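Local structure of reticulocyte binding protein (Streptococcus agalactiae COH1, 3FAX) at residues G453-M458 against I484-R489. The protein is probably a pullulanase of the alpha-amylase superfamily that hydrolyses alpha-1,6 linkages in branched alpha-glucans. Sequence-based numbering, arbitrary orientation.
Sequences GFRFDM and IGEGWR. With GLC (alpha-D-glucopyranose), chain B; GLC (alpha-D-glucopyranose), chain C.
Phe454 to Phe456 run parallel to Ile484 and Gly485 as adjacent barrel strands: Ile484 N donates to Phe454 O (2.9 Å), Phe456 N to Ile484 O (2.9 Å) and, just past the strand, Glu486 N to Phe456 O (3.0 Å). On one face of the sheet, CB and CG of Arg455 pack against CG1 of Ile484. CG of Arg455 stands anti to the backbone N, and a bend at chi2 (-97°) carries the guanidinium along the sheet to the carboxylates at the strand ends. There NH1 donates to Asp457 OD1 (3.0 Å), which lies in the guanidinium plane and accepts through its anti lone pair. NH2 makes a longer salt bridge to Glu486 OE1 (3.5 Å), with Glu486 CG over a face of the guanidinium. Asp457 and Glu486 lie side by side, OD1 only 3.1 Å from OE1, and Arg455 probably eases this close approach of two acceptors. Two N-H groups also grip the Glu486 carboxylate: Met458 N points almost straight (172°) at OE1, on its anti side but tilted out of the carboxylate plane, while Trp488 NE1 reaches OE2 from above the carboxylate plane at 2.8 Å. The Trp488 indole is sandwiched between Glu486 CB and the glucose of chain B, whose O3 sits over the other face; Met458 SD touches the edge at CD1, a Met-aromatic contact. Asp457 and Glu486 occupy the positions of nucleophile and acid/base in this superfamily, consistent with an active site beside the bound glucoses. Arg455 also bridges to Asp389 of strand 385-390, and Asn393 holds Asp457 OD2. Helix 464-477 completes the beta-alpha-beta unit of the TIM barrel; helix 432-448 packs on Phe454 and Phe456, and Phe516 of strand 513-517 touches Arg455, Glu486 and Trp488.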
loop_
_atom_site.group_PDB
_atom_site.type_symbol
_atom_site.label_atom_id
_atom_site.label_comp_id
_atom_site.label_asym_id
_atom_site.label_seq_id
_atom_site.Cartn_x
_atom_site.Cartn_y
_atom_site.Cartn_z
ATOM N N GLY A 453 0.982 -5.082 -10.985
ATOM C CA GLY A 453 0.725 -5.488 -9.616
ATOM C C GLY A 453 0.241 -4.373 -8.710
ATOM O O GLY A 453 0.224 -3.212 -9.097
ATOM N N PHE A 454 -0.169 -4.744 -7.499
ATOM C CA PHE A 454 -0.641 -3.784 -6.507
ATOM C C PHE A 454 -0.136 -4.134 -5.107
ATOM O O PHE A 454 0.011 -5.308 -4.740
ATOM C CB PHE A 454 -2.166 -3.723 -6.486
ATOM C CG PHE A 454 -2.774 -3.288 -7.787
ATOM C CD1 PHE A 454 -3.056 -1.946 -8.026
ATOM C CD2 PHE A 454 -3.067 -4.219 -8.776
ATOM C CE1 PHE A 454 -3.608 -1.537 -9.234
ATOM C CE2 PHE A 454 -3.622 -3.823 -9.976
ATOM C CZ PHE A 454 -3.895 -2.475 -10.209
ATOM N N ARG A 455 0.135 -3.090 -4.339
ATOM C CA ARG A 455 0.551 -3.211 -2.967
ATOM C C ARG A 455 -0.560 -2.560 -2.155
ATOM O O ARG A 455 -0.791 -1.361 -2.292
ATOM C CB ARG A 455 1.892 -2.494 -2.768
ATOM C CG ARG A 455 2.386 -2.412 -1.330
ATOM C CD ARG A 455 2.017 -1.057 -0.669
ATOM N NE ARG A 455 2.635 -0.897 0.644
ATOM C CZ ARG A 455 2.189 -0.097 1.623
ATOM N NH1 ARG A 455 1.101 0.657 1.475
ATOM N NH2 ARG A 455 2.844 -0.055 2.775
ATOM N N PHE A 456 -1.264 -3.355 -1.354
ATOM C CA PHE A 456 -2.367 -2.846 -0.509
ATOM C C PHE A 456 -1.884 -2.298 0.825
ATOM O O PHE A 456 -1.329 -3.033 1.645
ATOM C CB PHE A 456 -3.388 -3.943 -0.224
ATOM C CG PHE A 456 -4.224 -4.303 -1.402
ATOM C CD1 PHE A 456 -5.429 -3.659 -1.631
ATOM C CD2 PHE A 456 -3.803 -5.268 -2.303
ATOM C CE1 PHE A 456 -6.211 -3.992 -2.732
ATOM C CE2 PHE A 456 -4.575 -5.607 -3.405
ATOM C CZ PHE A 456 -5.775 -4.971 -3.624
ATOM N N ASP A 457 -2.124 -1.014 1.047
ATOM C CA ASP A 457 -1.872 -0.399 2.345
ATOM C C ASP A 457 -2.843 -0.986 3.372
ATOM O O ASP A 457 -4.009 -1.214 3.057
ATOM C CB ASP A 457 -2.046 1.123 2.244
ATOM C CG ASP A 457 -1.598 1.864 3.511
ATOM O OD1 ASP A 457 -0.373 1.922 3.775
ATOM O OD2 ASP A 457 -2.475 2.398 4.227
ATOM N N MET A 458 -2.347 -1.231 4.586
ATOM C CA MET A 458 -3.140 -1.776 5.693
ATOM C C MET A 458 -4.130 -2.788 5.172
ATOM O O MET A 458 -5.328 -2.614 5.314
ATOM C CB MET A 458 -3.907 -0.677 6.442
ATOM C CG MET A 458 -3.069 0.433 7.035
ATOM S SD MET A 458 -2.011 -0.032 8.419
ATOM C CE MET A 458 -1.517 1.609 8.950
ATOM N N ILE A 484 0.752 -7.770 -3.445
ATOM C CA ILE A 484 1.228 -7.870 -2.064
ATOM C C ILE A 484 0.427 -6.899 -1.200
ATOM O O ILE A 484 -0.385 -6.137 -1.720
ATOM C CB ILE A 484 2.751 -7.623 -1.954
ATOM C CG1 ILE A 484 3.096 -6.173 -2.297
ATOM C CG2 ILE A 484 3.520 -8.606 -2.865
ATOM C CD1 ILE A 484 4.588 -5.894 -2.351
ATOM N N GLY A 485 0.631 -6.944 0.115
ATOM C CA GLY A 485 -0.004 -5.976 1.010
ATOM C C GLY A 485 0.485 -6.062 2.439
ATOM O O GLY A 485 1.085 -7.053 2.840
ATOM N N GLU A 486 0.229 -5.006 3.202
ATOM C CA GLU A 486 0.524 -5.008 4.632
ATOM C C GLU A 486 -0.548 -5.826 5.349
ATOM O O GLU A 486 -1.680 -5.364 5.477
ATOM C CB GLU A 486 0.490 -3.591 5.190
ATOM C CG GLU A 486 1.534 -2.641 4.689
ATOM C CD GLU A 486 1.533 -1.346 5.503
ATOM O OE1 GLU A 486 0.579 -0.535 5.368
ATOM O OE2 GLU A 486 2.482 -1.152 6.294
ATOM N N GLY A 487 -0.193 -7.023 5.818
ATOM C CA GLY A 487 -1.144 -7.910 6.501
ATOM C C GLY A 487 -1.197 -7.778 8.024
ATOM O O GLY A 487 -1.442 -8.759 8.723
ATOM N N TRP A 488 -0.988 -6.576 8.551
ATOM C CA TRP A 488 -1.035 -6.378 9.998
ATOM C C TRP A 488 -2.450 -6.661 10.550
ATOM O O TRP A 488 -3.450 -6.217 9.983
ATOM C CB TRP A 488 -0.628 -4.956 10.382
ATOM C CG TRP A 488 0.490 -4.330 9.598
ATOM C CD1 TRP A 488 0.472 -3.101 9.020
ATOM C CD2 TRP A 488 1.780 -4.884 9.320
ATOM N NE1 TRP A 488 1.665 -2.850 8.392
ATOM C CE2 TRP A 488 2.491 -3.927 8.569
ATOM C CE3 TRP A 488 2.409 -6.091 9.640
ATOM C CZ2 TRP A 488 3.793 -4.140 8.123
ATOM C CZ3 TRP A 488 3.697 -6.303 9.202
ATOM C CH2 TRP A 488 4.380 -5.331 8.451
ATOM N N ARG A 489 -2.528 -7.383 11.661
ATOM C CA ARG A 489 -3.824 -7.729 12.274
ATOM C C ARG A 489 -4.495 -6.509 12.901
ATOM O O ARG A 489 -4.442 -6.303 14.119
ATOM C CB ARG A 489 -3.637 -8.810 13.328
ATOM C CG ARG A 489 -3.080 -10.093 12.772
ATOM C CD ARG A 489 -2.737 -11.063 13.870
ATOM N NE ARG A 489 -1.983 -12.191 13.343
ATOM C CZ ARG A 489 -0.665 -12.206 13.155
ATOM N NH1 ARG A 489 0.086 -11.155 13.466
ATOM N NH2 ARG A 489 -0.089 -13.296 12.658
HETATM C C1 GLC B . 2.680 -4.772 13.876
HETATM C C2 GLC B . 3.743 -4.634 12.789
HETATM C C3 GLC B . 4.058 -3.174 12.529
HETATM C C4 GLC B . 2.774 -2.417 12.248
HETATM C C5 GLC B . 1.803 -2.606 13.405
HETATM C C6 GLC B . 0.513 -1.830 13.142
HETATM O O2 GLC B . 4.936 -5.275 13.172
HETATM O O3 GLC B . 4.927 -3.055 11.429
HETATM O O4 GLC B . 3.098 -1.055 12.122
HETATM O O5 GLC B . 1.541 -3.988 13.558
HETATM O O6 GLC B . -0.534 -2.336 13.931
HETATM C C1 GLC C . 2.607 -0.434 10.919
HETATM C C2 GLC C . 3.761 0.305 10.238
HETATM C C3 GLC C . 4.114 1.630 10.918
HETATM C C4 GLC C . 2.880 2.426 11.314
HETATM C C5 GLC C . 1.894 1.522 12.058
HETATM C C6 GLC C . 0.624 2.255 12.486
HETATM O O2 GLC C . 4.907 -0.519 10.219
HETATM O O3 GLC C . 4.864 2.429 10.035
HETATM O O4 GLC C . 3.293 3.532 12.093
HETATM O O5 GLC C . 1.539 0.450 11.198
HETATM O O6 GLC C . -0.124 2.625 11.344
#